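Local coordinates for protein cellulase CEL9M (Clostridium cellulolyticum, PDB 1IA7) that probably hydrolyses internal beta-1,4-glucosidic linkages in cellulose and related beta-glucans, as a family 9 glycoside hydrolase that binds zinc and calcium, at residues Pro362-Ala367 / His383-Ala388; Asn246-Lys251 / Lys273-Asp278; Asp42-Gly47 / Thr136-Ser141; Thr8-Ser13 / Val422-Ile427. All blocks are in the same frame, centred on the assembly; numbering follows the deposited sequence.

Interaction 1. Residues Pro362-Ala367 / His383-Ala388; sequences PHHRAA and HLLTGA. With BGC (beta-D-glucopyranose), chain B.
Ala367 and His383 bring the two backbones together, with 4.9 Å between Ala367 CA and His383 CA. There His383 N donates to Ala367 O (3.0 Å, 156°). The imidazole of His383 lies beside the same backbone, with Ala366 O at its edge, and it stacks on Trp34. Leu385 carries the apolar part. Leu385 CD1 sits over the centre of the His364 ring, 4.0 Å from the centroid, in a CH-pi contact. Its CD2 touches His364 CG and reaches Pro362 CB, while its CB rests against Ala367 CB. The His364 ring is also fixed at its edge. With CG anti to the backbone N (chi1 -169°), His364 ND1 turns back to accept Ala367 N at 3.1 Å, an N-cap bond, and NE2 bonds to Asn20. On the far side of the loop the glucose is bound. Glucose O2 is hydrogen-bonded to His363 NE2 at 2.8 Å and takes bonds from Arg365 NH1 and NH2, at 2.9 and 2.8 Å. The same sugar bonds to Glu410, a predicted active-site residue. The packing of His364 on Leu385 therefore probably helps position the sugar-binding His363 and Arg365 in the substrate cleft.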
loop_
_atom_site.group_PDB
_atom_site.type_symbol
_atom_site.label_atom_id
_atom_site.label_comp_id
_atom_site.label_asym_id
_atom_site.label_seq_id
_atom_site.Cartn_x
_atom_site.Cartn_y
_atom_site.Cartn_z
ATOM N N PRO A 362 -17.910 7.947 3.833
ATOM C CA PRO A 362 -16.547 7.452 4.043
ATOM C C PRO A 362 -15.929 7.970 5.343
ATOM O O PRO A 362 -16.166 9.110 5.740
ATOM C CB PRO A 362 -15.807 7.954 2.807
ATOM C CG PRO A 362 -16.515 9.251 2.504
ATOM C CD PRO A 362 -17.969 8.868 2.682
ATOM N N HIS A 363 -15.157 7.122 6.017
ATOM C CA HIS A 363 -14.498 7.540 7.250
ATOM C C HIS A 363 -13.212 8.237 6.821
ATOM O O HIS A 363 -12.122 7.677 6.908
ATOM C CB HIS A 363 -14.177 6.334 8.138
ATOM C CG HIS A 363 -13.664 6.708 9.495
ATOM N ND1 HIS A 363 -14.475 7.232 10.478
ATOM C CD2 HIS A 363 -12.416 6.675 10.017
ATOM C CE1 HIS A 363 -13.749 7.509 11.547
ATOM N NE2 HIS A 363 -12.495 7.181 11.292
ATOM N N HIS A 364 -13.356 9.467 6.342
ATOM C CA HIS A 364 -12.220 10.248 5.864
ATOM C C HIS A 364 -12.478 11.702 6.239
ATOM O O HIS A 364 -13.423 12.320 5.755
ATOM C CB HIS A 364 -12.108 10.070 4.344
ATOM C CG HIS A 364 -10.840 10.603 3.749
ATOM N ND1 HIS A 364 -10.676 11.927 3.405
ATOM C CD2 HIS A 364 -9.690 9.979 3.395
ATOM C CE1 HIS A 364 -9.485 12.096 2.860
ATOM N NE2 HIS A 364 -8.865 10.931 2.841
ATOM N N ARG A 365 -11.637 12.241 7.115
ATOM C CA ARG A 365 -11.802 13.612 7.581
ATOM C C ARG A 365 -11.875 14.687 6.494
ATOM O O ARG A 365 -12.823 15.469 6.476
ATOM C CB ARG A 365 -10.705 13.946 8.604
ATOM C CG ARG A 365 -10.898 13.217 9.942
ATOM C CD ARG A 365 -9.690 13.333 10.863
ATOM N NE ARG A 365 -9.926 12.720 12.175
ATOM C CZ ARG A 365 -10.056 11.413 12.396
ATOM N NH1 ARG A 365 -9.970 10.547 11.392
ATOM N NH2 ARG A 365 -10.277 10.967 13.631
ATOM N N ALA A 366 -10.907 14.731 5.581
ATOM C CA ALA A 366 -10.934 15.760 4.532
ATOM C C ALA A 366 -12.171 15.665 3.637
ATOM O O ALA A 366 -12.831 16.669 3.375
ATOM C CB ALA A 366 -9.666 15.690 3.675
ATOM N N ALA A 367 -12.488 14.462 3.168
ATOM C CA ALA A 367 -13.647 14.292 2.300
ATOM C C ALA A 367 -14.963 14.571 3.030
ATOM O O ALA A 367 -15.866 15.188 2.464
ATOM C CB ALA A 367 -13.654 12.880 1.697
ATOM N N HIS A 383 -17.456 16.072 0.085
ATOM C CA HIS A 383 -16.688 15.934 -1.150
ATOM C C HIS A 383 -16.598 14.495 -1.653
ATOM O O HIS A 383 -16.723 13.545 -0.881
ATOM C CB HIS A 383 -15.280 16.494 -0.935
ATOM C CG HIS A 383 -15.263 17.879 -0.368
ATOM N ND1 HIS A 383 -15.798 18.963 -1.032
ATOM C CD2 HIS A 383 -14.790 18.357 0.809
ATOM C CE1 HIS A 383 -15.655 20.046 -0.291
ATOM N NE2 HIS A 383 -15.047 19.706 0.832
ATOM N N LEU A 384 -16.375 14.349 -2.958
ATOM C CA LEU A 384 -16.259 13.042 -3.593
ATOM C C LEU A 384 -14.820 12.523 -3.526
ATOM O O LEU A 384 -13.909 13.086 -4.143
ATOM C CB LEU A 384 -16.708 13.133 -5.054
ATOM C CG LEU A 384 -16.800 11.823 -5.847
ATOM C CD1 LEU A 384 -17.785 10.889 -5.171
ATOM C CD2 LEU A 384 -17.234 12.114 -7.281
ATOM N N LEU A 385 -14.629 11.445 -2.773
ATOM C CA LEU A 385 -13.318 10.823 -2.592
ATOM C C LEU A 385 -13.065 9.852 -3.744
ATOM O O LEU A 385 -12.962 8.642 -3.549
ATOM C CB LEU A 385 -13.295 10.079 -1.249
ATOM C CG LEU A 385 -11.982 9.558 -0.669
ATOM C CD1 LEU A 385 -10.986 10.693 -0.569
ATOM C CD2 LEU A 385 -12.234 8.954 0.711
ATOM N N THR A 386 -12.967 10.400 -4.947
ATOM C CA THR A 386 -12.762 9.612 -6.153
ATOM C C THR A 386 -11.646 8.575 -6.059
ATOM O O THR A 386 -10.512 8.900 -5.699
ATOM C CB THR A 386 -12.477 10.531 -7.359
ATOM O OG1 THR A 386 -13.563 11.448 -7.526
ATOM C CG2 THR A 386 -12.317 9.708 -8.636
ATOM N N GLY A 387 -11.989 7.327 -6.382
ATOM C CA GLY A 387 -11.023 6.239 -6.378
ATOM C C GLY A 387 -10.743 5.482 -5.087
ATOM O O GLY A 387 -9.998 4.504 -5.102
ATOM N N ALA A 388 -11.328 5.905 -3.970
ATOM C CA ALA A 388 -11.071 5.222 -2.710
ATOM C C ALA A 388 -11.768 3.867 -2.572
ATOM O O ALA A 388 -12.973 3.751 -2.790
ATOM C CB ALA A 388 -11.465 6.121 -1.539
HETATM C C2 BGC B . -10.070 7.121 13.637
HETATM C C3 BGC B . -9.737 6.082 12.563
HETATM C C4 BGC B . -9.326 4.753 13.206
HETATM C C5 BGC B . -10.387 4.307 14.218
HETATM C C6 BGC B . -9.988 3.041 14.958
HETATM C C1 BGC B . -11.088 6.558 14.636
HETATM O O2 BGC B . -10.605 8.280 13.018
HETATM O O3 BGC B . -8.686 6.567 11.740
HETATM O O4 BGC B . -9.186 3.759 12.201
HETATM O O5 BGC B . -10.595 5.338 15.208
HETATM O O6 BGC B . -8.789 3.230 15.695
#

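Interaction 2. Residues Asn246-Lys251 / Lys273-Asp278; sequences NKMQDK and KQIYKD
Met248 and Ile275 make a small apolar contact at the surface, between a loop and the start of a helix in the (alpha/alpha)6 barrel of the family 9 catalytic domain. Residues 246-251 lie in the loop between helices 228-236 and 260-271. Residues 273-278 open helix 274-289, with Lys273 at its N-cap position. The two backbones stay apart: Lys247 CA and Ile275 CA are 7.2 Å from each other. Side chains close the gap.

Met248 does most of the work. Its chain runs extended through chi2 and then bends at chi3 (-86°), which carries the terminal methyl CE to the helix. Met248 CE meets Ile275 CG1 at 3.7 Å and Tyr276 CD1 at 3.7 Å, so it rests against both side chains. It comes to the tyrosine ring obliquely. The Met248 and Ile275 side chains run at about a right angle to each other. Ile275 CG2 lies over one face of the Tyr276 ring, 3.6 Å above its plane. The tyrosine points its hydroxyl elsewhere, to Glu234, which also forms a salt bridge with Lys273. Further along the helix, Met248 touches Ala279. Helix 260-271 supports the tyrosine through Leu267 and Thr271.

The start of the helix has a polar link of its own, from Gln274 to Asp278. Gln274 NE2 donates to Asp278 OD1 at 2.9 Å, nearly straight at 173°, and reaches that oxygen from above the carboxylate plane. Across the contact, Ile275 CD1 ends 4.0 Å from Asn246 O.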
loop_
_atom_site.group_PDB
_atom_site.type_symbol
_atom_site.label_atom_id
_atom_site.label_comp_id
_atom_site.label_asym_id
_atom_site.label_seq_id
_atom_site.Cartn_x
_atom_site.Cartn_y
_atom_site.Cartn_z
ATOM N N ASN A 246 11.929 -25.624 6.914
ATOM C CA ASN A 246 11.640 -24.210 6.694
ATOM C C ASN A 246 10.468 -23.998 5.738
ATOM O O ASN A 246 10.423 -22.995 5.022
ATOM C CB ASN A 246 12.884 -23.501 6.145
ATOM C CG ASN A 246 13.889 -23.165 7.226
ATOM O OD1 ASN A 246 15.080 -23.013 6.957
ATOM N ND2 ASN A 246 13.411 -23.028 8.458
ATOM N N LYS A 247 9.522 -24.932 5.725
ATOM C CA LYS A 247 8.364 -24.813 4.842
ATOM C C LYS A 247 7.577 -23.543 5.156
ATOM O O LYS A 247 7.295 -23.236 6.318
ATOM C CB LYS A 247 7.445 -26.036 4.973
ATOM C CG LYS A 247 6.834 -26.223 6.354
ATOM C CD LYS A 247 5.912 -27.440 6.409
ATOM C CE LYS A 247 5.352 -27.630 7.811
ATOM N NZ LYS A 247 4.383 -28.757 7.904
ATOM N N MET A 248 7.227 -22.810 4.104
ATOM C CA MET A 248 6.478 -21.569 4.235
ATOM C C MET A 248 5.065 -21.763 3.711
ATOM O O MET A 248 4.856 -21.958 2.514
ATOM C CB MET A 248 7.171 -20.462 3.447
ATOM C CG MET A 248 8.604 -20.222 3.880
ATOM S SD MET A 248 9.473 -19.129 2.750
ATOM C CE MET A 248 10.029 -20.309 1.540
ATOM N N GLN A 249 4.099 -21.708 4.620
ATOM C CA GLN A 249 2.701 -21.879 4.265
ATOM C C GLN A 249 1.921 -20.698 4.824
ATOM O O GLN A 249 1.374 -20.756 5.927
ATOM C CB GLN A 249 2.180 -23.193 4.848
ATOM C CG GLN A 249 3.109 -24.372 4.569
ATOM C CD GLN A 249 2.575 -25.680 5.109
ATOM O OE1 GLN A 249 2.002 -25.725 6.197
ATOM N NE2 GLN A 249 2.774 -26.756 4.360
ATOM N N ASP A 250 1.880 -19.619 4.050
ATOM C CA ASP A 250 1.185 -18.411 4.470
ATOM C C ASP A 250 -0.306 -18.510 4.187
ATOM O O ASP A 250 -0.713 -18.600 3.032
ATOM C CB ASP A 250 1.760 -17.196 3.742
ATOM C CG ASP A 250 1.333 -15.885 4.374
ATOM O OD1 ASP A 250 0.136 -15.743 4.693
ATOM O OD2 ASP A 250 2.188 -14.997 4.547
ATOM N N LYS A 251 -1.114 -18.492 5.245
ATOM C CA LYS A 251 -2.569 -18.564 5.118
ATOM C C LYS A 251 -3.178 -17.163 5.092
ATOM O O LYS A 251 -4.374 -16.998 5.313
ATOM C CB LYS A 251 -3.186 -19.328 6.293
ATOM C CG LYS A 251 -2.819 -20.802 6.405
ATOM C CD LYS A 251 -3.507 -21.390 7.633
ATOM C CE LYS A 251 -3.138 -22.841 7.862
ATOM N NZ LYS A 251 -3.696 -23.330 9.151
ATOM N N LYS A 273 14.234 -22.014 -7.250
ATOM C CA LYS A 273 14.114 -23.073 -6.243
ATOM C C LYS A 273 12.692 -23.542 -5.946
ATOM O O LYS A 273 11.748 -22.751 -5.911
ATOM C CB LYS A 273 14.756 -22.643 -4.926
ATOM C CG LYS A 273 16.269 -22.547 -4.925
ATOM C CD LYS A 273 16.734 -22.308 -3.487
ATOM C CE LYS A 273 18.224 -22.104 -3.377
ATOM N NZ LYS A 273 18.605 -21.947 -1.942
ATOM N N GLN A 274 12.560 -24.839 -5.697
ATOM C CA GLN A 274 11.270 -25.445 -5.403
ATOM C C GLN A 274 10.663 -24.971 -4.083
ATOM O O GLN A 274 9.449 -24.847 -3.970
ATOM C CB GLN A 274 11.400 -26.969 -5.380
ATOM C CG GLN A 274 10.065 -27.686 -5.447
ATOM C CD GLN A 274 9.290 -27.312 -6.696
ATOM O OE1 GLN A 274 9.829 -27.346 -7.803
ATOM N NE2 GLN A 274 8.021 -26.959 -6.528
ATOM N N ILE A 275 11.502 -24.714 -3.085
ATOM C CA ILE A 275 11.010 -24.263 -1.784
ATOM C C ILE A 275 10.118 -23.026 -1.938
ATOM O O ILE A 275 9.088 -22.904 -1.273
ATOM C CB ILE A 275 12.193 -23.945 -0.817
ATOM C CG1 ILE A 275 11.664 -23.479 0.544
ATOM C CG2 ILE A 275 13.090 -22.881 -1.412
ATOM C CD1 ILE A 275 11.005 -24.567 1.361
ATOM N N TYR A 276 10.506 -22.120 -2.831
ATOM C CA TYR A 276 9.740 -20.900 -3.055
ATOM C C TYR A 276 8.515 -21.145 -3.926
ATOM O O TYR A 276 7.471 -20.525 -3.720
ATOM C CB TYR A 276 10.640 -19.829 -3.680
ATOM C CG TYR A 276 11.866 -19.546 -2.842
ATOM C CD1 TYR A 276 11.744 -19.212 -1.490
ATOM C CD2 TYR A 276 13.148 -19.651 -3.383
ATOM C CE1 TYR A 276 12.869 -18.996 -0.696
ATOM C CE2 TYR A 276 14.279 -19.438 -2.597
ATOM C CZ TYR A 276 14.131 -19.112 -1.256
ATOM O OH TYR A 276 15.245 -18.914 -0.469
ATOM N N LYS A 277 8.642 -22.039 -4.904
ATOM C CA LYS A 277 7.516 -22.364 -5.768
ATOM C C LYS A 277 6.451 -23.047 -4.918
ATOM O O LYS A 277 5.259 -22.870 -5.146
ATOM C CB LYS A 277 7.945 -23.291 -6.913
ATOM C CG LYS A 277 8.864 -22.638 -7.938
ATOM C CD LYS A 277 9.270 -23.616 -9.039
ATOM C CE LYS A 277 10.261 -22.971 -9.997
ATOM N NZ LYS A 277 10.737 -23.903 -11.055
ATOM N N ASP A 278 6.885 -23.836 -3.936
ATOM C CA ASP A 278 5.943 -24.514 -3.050
ATOM C C ASP A 278 5.197 -23.492 -2.191
ATOM O O ASP A 278 3.985 -23.596 -2.001
ATOM C CB ASP A 278 6.662 -25.507 -2.127
ATOM C CG ASP A 278 7.188 -26.732 -2.868
ATOM O OD1 ASP A 278 6.681 -27.031 -3.974
ATOM O OD2 ASP A 278 8.098 -27.404 -2.329
#

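Interaction 3. Residues Asp42-Gly47 / Thr136-Ser141; sequences DGSDVG and TGQRPS
Gly43 and Ser141 are the closest backbone pair, 5.8 Å from CA to CA, where two irregular loops run side by side. Asp42 faces Arg139 and Asp45 faces Ser141. Arg139 bends at chi2 and chi3 and presents its guanidinium edge to Asp42. Arg139 NE bonds to Asp42 OD1 and Arg139 NH2 to Asp42 OD2, each at 2.9 Å and almost straight (179° and 178°). This is a side-on, two-nitrogen salt bridge, with the carboxylate and guanidinium planes 24° apart. Asp42 OD2 has a second charged partner in Lys62, and Arg139 NH1 donates to His60 O. Asp45 CG sits between the backbone N and the carbonyl carbon, which turns the carboxylate onto Ser141. Asp45 OD1 takes the Ser141 OG hydrogen at 2.7 Å through its syn lone pair, and Asp45 OD2 takes Ser141 N at 2.8 Å. Two waters bridge the loops. One joins Asp42 OD1 to Arg139 N. The other accepts from Gly43 N and donates to Arg139 O and Ser141 OG. Asp45 N gives Gln138 OE1 a weak bond. Arg139 also packs on Cys22 and His39, both zinc ligands. The paired charges of Asp42 and Arg139 thus lie in the second shell of the zinc site, where they probably help hold its loops in place.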
loop_
_atom_site.group_PDB
_atom_site.type_symbol
_atom_site.label_atom_id
_atom_site.label_comp_id
_atom_site.label_asym_id
_atom_site.label_seq_id
_atom_site.Cartn_x
_atom_site.Cartn_y
_atom_site.Cartn_z
ATOM N N ASP A 42 5.910 19.910 9.988
ATOM C CA ASP A 42 6.246 18.561 10.434
ATOM C C ASP A 42 7.763 18.409 10.553
ATOM O O ASP A 42 8.508 18.776 9.637
ATOM C CB ASP A 42 5.717 17.511 9.443
ATOM C CG ASP A 42 4.229 17.229 9.610
ATOM O OD1 ASP A 42 3.624 17.693 10.599
ATOM O OD2 ASP A 42 3.665 16.519 8.750
ATOM N N GLY A 43 8.216 17.872 11.682
ATOM C CA GLY A 43 9.641 17.679 11.888
ATOM C C GLY A 43 10.373 18.794 12.623
ATOM O O GLY A 43 11.504 18.606 13.077
ATOM N N SER A 44 9.734 19.952 12.752
ATOM C CA SER A 44 10.356 21.087 13.426
ATOM C C SER A 44 10.783 20.765 14.856
ATOM O O SER A 44 11.746 21.344 15.367
ATOM C CB SER A 44 9.405 22.285 13.431
ATOM O OG SER A 44 8.208 21.984 14.123
ATOM N N ASP A 45 10.075 19.841 15.497
ATOM C CA ASP A 45 10.400 19.464 16.870
ATOM C C ASP A 45 11.773 18.807 16.950
ATOM O O ASP A 45 12.398 18.793 18.013
ATOM C CB ASP A 45 9.323 18.533 17.452
ATOM C CG ASP A 45 9.183 17.231 16.680
ATOM O OD1 ASP A 45 9.291 17.264 15.438
ATOM O OD2 ASP A 45 8.945 16.177 17.317
ATOM N N VAL A 46 12.252 18.271 15.830
ATOM C CA VAL A 46 13.563 17.633 15.815
ATOM C C VAL A 46 14.560 18.345 14.910
ATOM O O VAL A 46 15.699 17.904 14.761
ATOM C CB VAL A 46 13.470 16.146 15.398
ATOM C CG1 VAL A 46 12.707 15.365 16.457
ATOM C CG2 VAL A 46 12.797 16.014 14.043
ATOM N N GLY A 47 14.131 19.452 14.311
ATOM C CA GLY A 47 15.018 20.214 13.448
ATOM C C GLY A 47 15.267 19.604 12.081
ATOM O O GLY A 47 16.330 19.808 11.491
ATOM N N THR A 136 -4.111 22.714 13.564
ATOM C CA THR A 136 -2.916 23.411 14.028
ATOM C C THR A 136 -2.161 22.715 15.160
ATOM O O THR A 136 -2.671 21.792 15.794
ATOM C CB THR A 136 -3.273 24.841 14.484
ATOM O OG1 THR A 136 -4.334 24.785 15.444
ATOM C CG2 THR A 136 -3.724 25.679 13.302
ATOM N N GLY A 137 -0.936 23.176 15.402
ATOM C CA GLY A 137 -0.115 22.606 16.453
ATOM C C GLY A 137 1.036 21.779 15.911
ATOM O O GLY A 137 0.945 21.205 14.824
ATOM N N GLN A 138 2.127 21.716 16.667
ATOM C CA GLN A 138 3.287 20.947 16.244
ATOM C C GLN A 138 3.084 19.455 16.482
ATOM O O GLN A 138 2.777 19.026 17.594
ATOM C CB GLN A 138 4.546 21.411 16.985
ATOM C CG GLN A 138 5.771 20.565 16.668
ATOM C CD GLN A 138 6.128 20.595 15.191
ATOM O OE1 GLN A 138 6.824 19.708 14.687
ATOM N NE2 GLN A 138 5.661 21.627 14.490
ATOM N N ARG A 139 3.248 18.671 15.424
ATOM C CA ARG A 139 3.106 17.227 15.517
ATOM C C ARG A 139 4.438 16.645 15.966
ATOM O O ARG A 139 5.500 17.144 15.598
ATOM C CB ARG A 139 2.729 16.639 14.157
ATOM C CG ARG A 139 1.276 16.222 14.035
ATOM C CD ARG A 139 0.645 16.811 12.790
ATOM N NE ARG A 139 1.259 16.354 11.541
ATOM C CZ ARG A 139 0.792 15.355 10.796
ATOM N NH1 ARG A 139 -0.291 14.688 11.177
ATOM N NH2 ARG A 139 1.375 15.059 9.641
ATOM N N PRO A 140 4.399 15.579 16.774
ATOM C CA PRO A 140 5.647 14.974 17.236
ATOM C C PRO A 140 6.236 13.976 16.241
ATOM O O PRO A 140 5.511 13.199 15.619
ATOM C CB PRO A 140 5.233 14.306 18.542
ATOM C CG PRO A 140 3.840 13.826 18.222
ATOM C CD PRO A 140 3.240 15.029 17.504
ATOM N N SER A 141 7.552 14.027 16.069
ATOM C CA SER A 141 8.243 13.081 15.195
ATOM C C SER A 141 8.473 11.968 16.203
ATOM O O SER A 141 9.566 11.804 16.744
ATOM C CB SER A 141 9.568 13.674 14.721
ATOM O OG SER A 141 9.359 14.934 14.108
HETATM O O HOH W 1 3.729 19.428 12.750
HETATM O O HOH W 2 6.664 16.216 13.397
#

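Interaction 4. Residues Thr8-Ser13 / Val422-Ile427; sequences TALKDS and VLAGAI
Leu10 and Leu423 slide past each other in opposite directions, and they set the centre of this helix pair. Their CA atoms are 5.6 Å apart, the nearest approach of the two backbones. Leu423 puts CD1 into the surface of helix 6-15. Leu423 CD1 lies 3.5 Å from Ala9 O and 3.7 Å from Ala9 CB, and Leu423 CD1 is 3.8 Å from Ser13 OG. One methyl is thus set among Ala9, Leu10 and Ser13.

Leu10 answers from the other helix. With CG anti to the backbone N (chi1 175°) the side chain leans to helix 413-430, where its forked end gives each methyl its own neighbour. Leu10 CD1 lies over the backbone near Ala424 N, 4.2 Å from Leu423 CB. The Leu10 and Ile427 side chains cross at about a right angle, and Leu10 CD2 meets Ile427 CD1 at 3.4 Å, tighter than a usual van der Waals contact.

Ser13 keeps its hydroxyl within its own helix. Ser13 OG donates to Leu10 O at 2.6 Å, so this buried polar group is satisfied beside the leucine methyl. Val337 of helix 327-341 also touches Leu423, so a third helix borders the pair.

The axes of segments 8-13 and 422-427 approach to 9.1 Å, with their N-to-C directions 158° apart. This is near-antiparallel helix packing through small and branched apolar residues, as between neighbouring helices of the (alpha/alpha)6 barrel of family 9 enzymes.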
loop_
_atom_site.group_PDB
_atom_site.type_symbol
_atom_site.label_atom_id
_atom_site.label_comp_id
_atom_site.label_asym_id
_atom_site.label_seq_id
_atom_site.Cartn_x
_atom_site.Cartn_y
_atom_site.Cartn_z
ATOM N N THR A 8 -10.777 3.215 -16.615
ATOM C CA THR A 8 -11.245 4.309 -15.773
ATOM C C THR A 8 -11.029 4.013 -14.290
ATOM O O THR A 8 -10.688 4.905 -13.519
ATOM C CB THR A 8 -12.735 4.600 -16.020
ATOM O OG1 THR A 8 -12.919 5.003 -17.380
ATOM C CG2 THR A 8 -13.226 5.715 -15.104
ATOM N N ALA A 9 -11.232 2.761 -13.890
ATOM C CA ALA A 9 -11.030 2.380 -12.495
ATOM C C ALA A 9 -9.562 2.614 -12.123
ATOM O O ALA A 9 -9.255 3.111 -11.034
ATOM C CB ALA A 9 -11.397 0.916 -12.288
ATOM N N LEU A 10 -8.655 2.249 -13.026
ATOM C CA LEU A 10 -7.229 2.442 -12.769
ATOM C C LEU A 10 -6.950 3.927 -12.563
ATOM O O LEU A 10 -6.286 4.320 -11.608
ATOM C CB LEU A 10 -6.386 1.924 -13.937
ATOM C CG LEU A 10 -4.880 2.203 -13.811
ATOM C CD1 LEU A 10 -4.321 1.460 -12.606
ATOM C CD2 LEU A 10 -4.156 1.782 -15.082
ATOM N N LYS A 11 -7.466 4.752 -13.465
ATOM C CA LYS A 11 -7.268 6.193 -13.367
ATOM C C LYS A 11 -7.718 6.701 -12.004
ATOM O O LYS A 11 -6.985 7.438 -11.340
ATOM C CB LYS A 11 -8.049 6.918 -14.459
ATOM C CG LYS A 11 -7.948 8.435 -14.379
ATOM C CD LYS A 11 -8.777 9.105 -15.469
ATOM C CE LYS A 11 -8.599 10.620 -15.438
ATOM N NZ LYS A 11 -9.343 11.282 -16.539
ATOM N N ASP A 12 -8.921 6.302 -11.590
ATOM C CA ASP A 12 -9.471 6.728 -10.306
ATOM C C ASP A 12 -8.665 6.224 -9.113
ATOM O O ASP A 12 -8.415 6.974 -8.172
ATOM C CB ASP A 12 -10.926 6.270 -10.151
ATOM C CG ASP A 12 -11.857 6.914 -11.162
ATOM O OD1 ASP A 12 -11.566 8.040 -11.614
ATOM O OD2 ASP A 12 -12.892 6.300 -11.490
ATOM N N SER A 13 -8.262 4.958 -9.148
ATOM C CA SER A 13 -7.494 4.377 -8.045
ATOM C C SER A 13 -6.195 5.142 -7.804
ATOM O O SER A 13 -5.725 5.249 -6.672
ATOM C CB SER A 13 -7.181 2.905 -8.331
ATOM O OG SER A 13 -6.379 2.778 -9.491
ATOM N N VAL A 422 -3.770 -4.463 -9.048
ATOM C CA VAL A 422 -4.661 -5.463 -9.618
ATOM C C VAL A 422 -5.390 -4.913 -10.845
ATOM O O VAL A 422 -5.638 -5.643 -11.805
ATOM C CB VAL A 422 -5.682 -5.989 -8.561
ATOM C CG1 VAL A 422 -6.809 -4.990 -8.362
ATOM C CG2 VAL A 422 -6.227 -7.347 -8.997
ATOM N N LEU A 423 -5.724 -3.626 -10.825
ATOM C CA LEU A 423 -6.401 -3.020 -11.966
ATOM C C LEU A 423 -5.449 -2.923 -13.166
ATOM O O LEU A 423 -5.854 -3.126 -14.309
ATOM C CB LEU A 423 -6.946 -1.630 -11.598
ATOM C CG LEU A 423 -8.130 -1.614 -10.618
ATOM C CD1 LEU A 423 -8.537 -0.184 -10.293
ATOM C CD2 LEU A 423 -9.299 -2.368 -11.228
ATOM N N ALA A 424 -4.182 -2.618 -12.909
ATOM C CA ALA A 424 -3.211 -2.524 -13.992
ATOM C C ALA A 424 -3.064 -3.910 -14.618
ATOM O O ALA A 424 -2.884 -4.047 -15.831
ATOM C CB ALA A 424 -1.869 -2.037 -13.458
ATOM N N GLY A 425 -3.150 -4.937 -13.776
ATOM C CA GLY A 425 -3.040 -6.303 -14.250
ATOM C C GLY A 425 -4.275 -6.722 -15.030
ATOM O O GLY A 425 -4.174 -7.456 -16.013
ATOM N N ALA A 426 -5.445 -6.260 -14.594
ATOM C CA ALA A 426 -6.693 -6.603 -15.271
ATOM C C ALA A 426 -6.676 -6.058 -16.697
ATOM O O ALA A 426 -7.162 -6.702 -17.624
ATOM C CB ALA A 426 -7.883 -6.040 -14.503
ATOM N N ILE A 427 -6.109 -4.868 -16.861
ATOM C CA ILE A 427 -6.014 -4.230 -18.168
ATOM C C ILE A 427 -5.159 -5.066 -19.119
ATOM O O ILE A 427 -5.513 -5.252 -20.284
ATOM C CB ILE A 427 -5.408 -2.812 -18.037
ATOM C CG1 ILE A 427 -6.428 -1.884 -17.365
ATOM C CG2 ILE A 427 -5.004 -2.277 -19.404
ATOM C CD1 ILE A 427 -5.858 -0.558 -16.916
#

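Overall arrangement
From the N terminus, helix 6-15 supplies the first half of interaction 4. Its partner lies on helix 413-430, so this contact closes a loop of 408 residues and joins the two ends of the domain. The other three nest inside that loop and follow one another without crossing. Interaction 3 comes first and ties two loops beside the zinc site. Interaction 2 then fastens the 246-251 loop to helix 274-289. Interaction 1 closes a short loop at the glucose site. Interactions 2 and 3 lie on opposite sides of the chain's centre, their own centres 44 Å apart. Interactions 1 and 4 touch, where Thr386 and Gly387 pack on Asp12.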